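Local coordinates for glutamine amidotransferase type-2 domain-containing protein (Pseudomonas aeruginosa PAO1, PDB 1TE5) that is a predicted class-II glutamine amidotransferase, probably releasing ammonia from glutamine for transfer to an acceptor substrate not yet identified, at residues 50-55 with 86-91. Sequence-based numbering, arbitrary orientation.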
ATOM      1  N   GLN A  50      -1.097  -7.234  -3.574  1.00 26.00           N
ATOM      2  CA  GLN A  50      -0.110  -7.924  -4.400  1.00 22.13           C
ATOM      3  C   GLN A  50       0.425  -9.168  -3.707  1.00 24.86           C
ATOM      4  O   GLN A  50       0.348  -9.296  -2.487  1.00 24.83           O
ATOM      5  CB  GLN A  50       1.046  -6.986  -4.742  1.00 17.42           C
ATOM      6  CG  GLN A  50       1.964  -6.705  -3.587  1.00 23.25           C
ATOM      7  CD  GLN A  50       2.778  -5.453  -3.772  1.00 21.24           C
ATOM      8  OE1 GLN A  50       3.292  -5.189  -4.853  1.00 27.49           O
ATOM      9  NE2 GLN A  50       2.892  -4.665  -2.707  1.00 19.99           N
ATOM     10  N   ASP A  51       1.045 -10.048  -4.477  1.00 25.81           N
ATOM     11  CA  ASP A  51       1.549 -11.296  -3.931  1.00 25.02           C
ATOM     12  C   ASP A  51       2.538 -11.919  -4.895  1.00 23.44           C
ATOM     13  O   ASP A  51       2.291 -11.968  -6.091  1.00 23.30           O
ATOM     14  CB  ASP A  51       0.371 -12.258  -3.750  1.00 25.13           C
ATOM     15  CG  ASP A  51       0.568 -13.231  -2.603  1.00 26.20           C
ATOM     16  OD1 ASP A  51       0.054 -14.362  -2.711  1.00 29.39           O
ATOM     17  OD2 ASP A  51       1.193 -12.868  -1.580  1.00 32.79           O
ATOM     18  N   PRO A  52       3.713 -12.332  -4.394  1.00 24.98           N
ATOM     19  CA  PRO A  52       4.706 -12.957  -5.274  1.00 27.90           C
ATOM     20  C   PRO A  52       4.270 -14.396  -5.535  1.00 29.07           C
ATOM     21  O   PRO A  52       3.138 -14.765  -5.207  1.00 28.74           O
ATOM     22  CB  PRO A  52       5.979 -12.900  -4.435  1.00 25.76           C
ATOM     23  CG  PRO A  52       5.466 -13.038  -3.046  1.00 28.33           C
ATOM     24  CD  PRO A  52       4.263 -12.129  -3.045  1.00 22.74           C
ATOM     25  N   LEU A  53       5.167 -15.207  -6.088  1.00 29.91           N
ATOM     26  CA  LEU A  53       4.885 -16.603  -6.386  1.00 29.23           C
ATOM     27  C   LEU A  53       4.236 -17.270  -5.165  1.00 25.56           C
ATOM     28  O   LEU A  53       4.711 -17.105  -4.042  1.00 27.34           O
ATOM     29  CB  LEU A  53       6.160 -17.316  -6.819  1.00 34.26           C
ATOM     30  CG  LEU A  53       6.045 -18.739  -7.349  1.00 35.11           C
ATOM     31  CD1 LEU A  53       5.113 -18.767  -8.535  1.00 36.72           C
ATOM     32  CD2 LEU A  53       7.420 -19.241  -7.735  1.00 37.30           C
ATOM     33  N   ALA A  54       3.137 -18.028  -5.378  1.00 23.97           N
ATOM     34  CA  ALA A  54       2.369 -18.741  -4.357  1.00 27.07           C
ATOM     35  C   ALA A  54       1.940 -20.181  -4.669  1.00 24.38           C
ATOM     36  O   ALA A  54       1.482 -20.473  -5.769  1.00 29.82           O
ATOM     37  CB  ALA A  54       1.190 -17.903  -3.864  1.00 22.26           C
ATOM     38  N   SER A  55       2.096 -21.078  -3.696  1.00 27.52           N
ATOM     39  CA  SER A  55       1.716 -22.486  -3.870  1.00 29.19           C
ATOM     40  C   SER A  55       0.401 -22.794  -3.219  1.00 28.74           C
ATOM     41  O   SER A  55      -0.034 -23.939  -3.138  1.00 29.34           O
ATOM     42  CB  SER A  55       2.844 -23.450  -3.546  1.00 30.24           C
ATOM     43  OG  SER A  55       4.008 -23.349  -4.362  1.00 37.90           O
ATOM     44  N   VAL A  86      12.517 -13.595  -5.673  1.00 54.21           N
ATOM     45  CA  VAL A  86      11.185 -13.671  -5.123  1.00 51.91           C
ATOM     46  C   VAL A  86      10.921 -12.585  -4.102  1.00 45.46           C
ATOM     47  O   VAL A  86      11.690 -11.644  -3.941  1.00 43.76           O
ATOM     48  CB  VAL A  86      10.995 -15.040  -4.420  1.00 54.91           C
ATOM     49  CG1 VAL A  86      10.698 -16.129  -5.436  1.00 58.06           C
ATOM     50  CG2 VAL A  86      12.275 -15.385  -3.643  1.00 54.76           C
ATOM     51  N   GLY A  87       9.873 -12.816  -3.334  1.00 40.75           N
ATOM     52  CA  GLY A  87       9.507 -11.886  -2.282  1.00 36.75           C
ATOM     53  C   GLY A  87       8.627 -10.730  -2.704  1.00 33.43           C
ATOM     54  O   GLY A  87       8.598 -10.347  -3.867  1.00 29.69           O
ATOM     55  N   LEU A  88       7.907 -10.189  -1.728  1.00 30.35           N
ATOM     56  CA  LEU A  88       6.992  -9.069  -1.910  1.00 30.35           C
ATOM     57  C   LEU A  88       7.673  -7.803  -2.440  1.00 27.08           C
ATOM     58  O   LEU A  88       7.078  -7.047  -3.196  1.00 28.80           O
ATOM     59  CB  LEU A  88       6.301  -8.775  -0.576  1.00 30.21           C
ATOM     60  CG  LEU A  88       5.240  -7.684  -0.501  1.00 31.15           C
ATOM     61  CD1 LEU A  88       4.092  -8.037  -1.399  1.00 27.21           C
ATOM     62  CD2 LEU A  88       4.765  -7.543   0.926  1.00 31.25           C
ATOM     63  N   SER A  89       8.912  -7.563  -2.025  1.00 26.52           N
ATOM     64  CA  SER A  89       9.634  -6.374  -2.472  1.00 27.89           C
ATOM     65  C   SER A  89       9.936  -6.374  -3.969  1.00 29.00           C
ATOM     66  O   SER A  89      10.329  -5.346  -4.537  1.00 27.38           O
ATOM     67  CB  SER A  89      10.921  -6.171  -1.658  1.00 29.67           C
ATOM     68  OG  SER A  89      11.804  -7.273  -1.738  1.00 30.69           O
ATOM     69  N   ASN A  90       9.725  -7.521  -4.607  1.00 31.15           N
ATOM     70  CA  ASN A  90       9.972  -7.677  -6.040  1.00 28.25           C
ATOM     71  C   ASN A  90       8.690  -7.904  -6.841  1.00 28.19           C
ATOM     72  O   ASN A  90       8.741  -8.303  -8.006  1.00 27.16           O
ATOM     73  CB  ASN A  90      10.982  -8.792  -6.248  1.00 27.88           C
ATOM     74  CG  ASN A  90      12.382  -8.531  -5.719  1.00 29.23           C
ATOM     75  OD1 ASN A  90      12.941  -7.462  -5.933  1.00 28.39           O
ATOM     76  ND2 ASN A  90      12.939  -9.492  -4.991  1.00 35.35           N
ATOM     77  N   THR A  91       7.551  -7.600  -6.233  1.00 26.80           N
ATOM     78  CA  THR A  91       6.253  -7.771  -6.877  1.00 25.10           C
ATOM     79  C   THR A  91       5.656  -6.404  -7.292  1.00 27.37           C
ATOM     80  O   THR A  91       5.720  -5.446  -6.527  1.00 25.71           O
ATOM     81  CB  THR A  91       5.302  -8.516  -5.912  1.00 26.10           C
ATOM     82  OG1 THR A  91       5.911  -9.752  -5.504  1.00 25.76           O
ATOM     83  CG2 THR A  91       3.980  -8.813  -6.569  1.00 21.52           C
TER
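Pro52 turns one face of its ring to Thr91, whose OG1 sits over the ring, 3.3 Å from Pro52 CB, with the two side chains crossing at about a right angle. Pro52 CG lies over the Gly87-Leu88 peptide, 4.0 Å from Leu88 N. The methyl of Thr91 turns to the strand that leads into the proline: CG2 is anti to the backbone N (so that OG1 sits beside that N) and comes 3.6 Å from Asp51 O. Gln50 runs past Thr91 in the opposite direction and crosses Leu88 almost perpendicularly, its CG 3.3 Å from Leu88 CD1. An extended chain beyond CG carries the Gln50 amide on to the backbone carbonyl of Thr91. The contact is thus mainly van der Waals, with aliphatic carbon laid against methyl groups and peptide.

In the Ntn-hydrolase fold expected of class-II amidotransferases, it joins the end of strand 45-51, outermost in its antiparallel sheet within this chain, to the loop between strands 73-80 and 94-98.

That loop is shaped by its own bonds. Gly87 O accepts Asn90 N and, weakly, Thr91 OG1, while Leu88 O accepts Thr91 N at 3.1 Å, closing a short 3-10 turn at 88-89. Asn90 ND2 reaches back to Val86 O at 2.7 Å, with the carbonyl near its amide plane and an N-H...O angle of 158°; Asn90 OD1 takes the backbone N of Glu126. Gly87 has positive phi (86°), where a CB would collide with Val86 O. Asp51 points away from the loop, bonding Ser58 through OD1 and forming a salt bridge through OD2 with Arg47 of the second subunit, which also packs on Pro52 and Leu88.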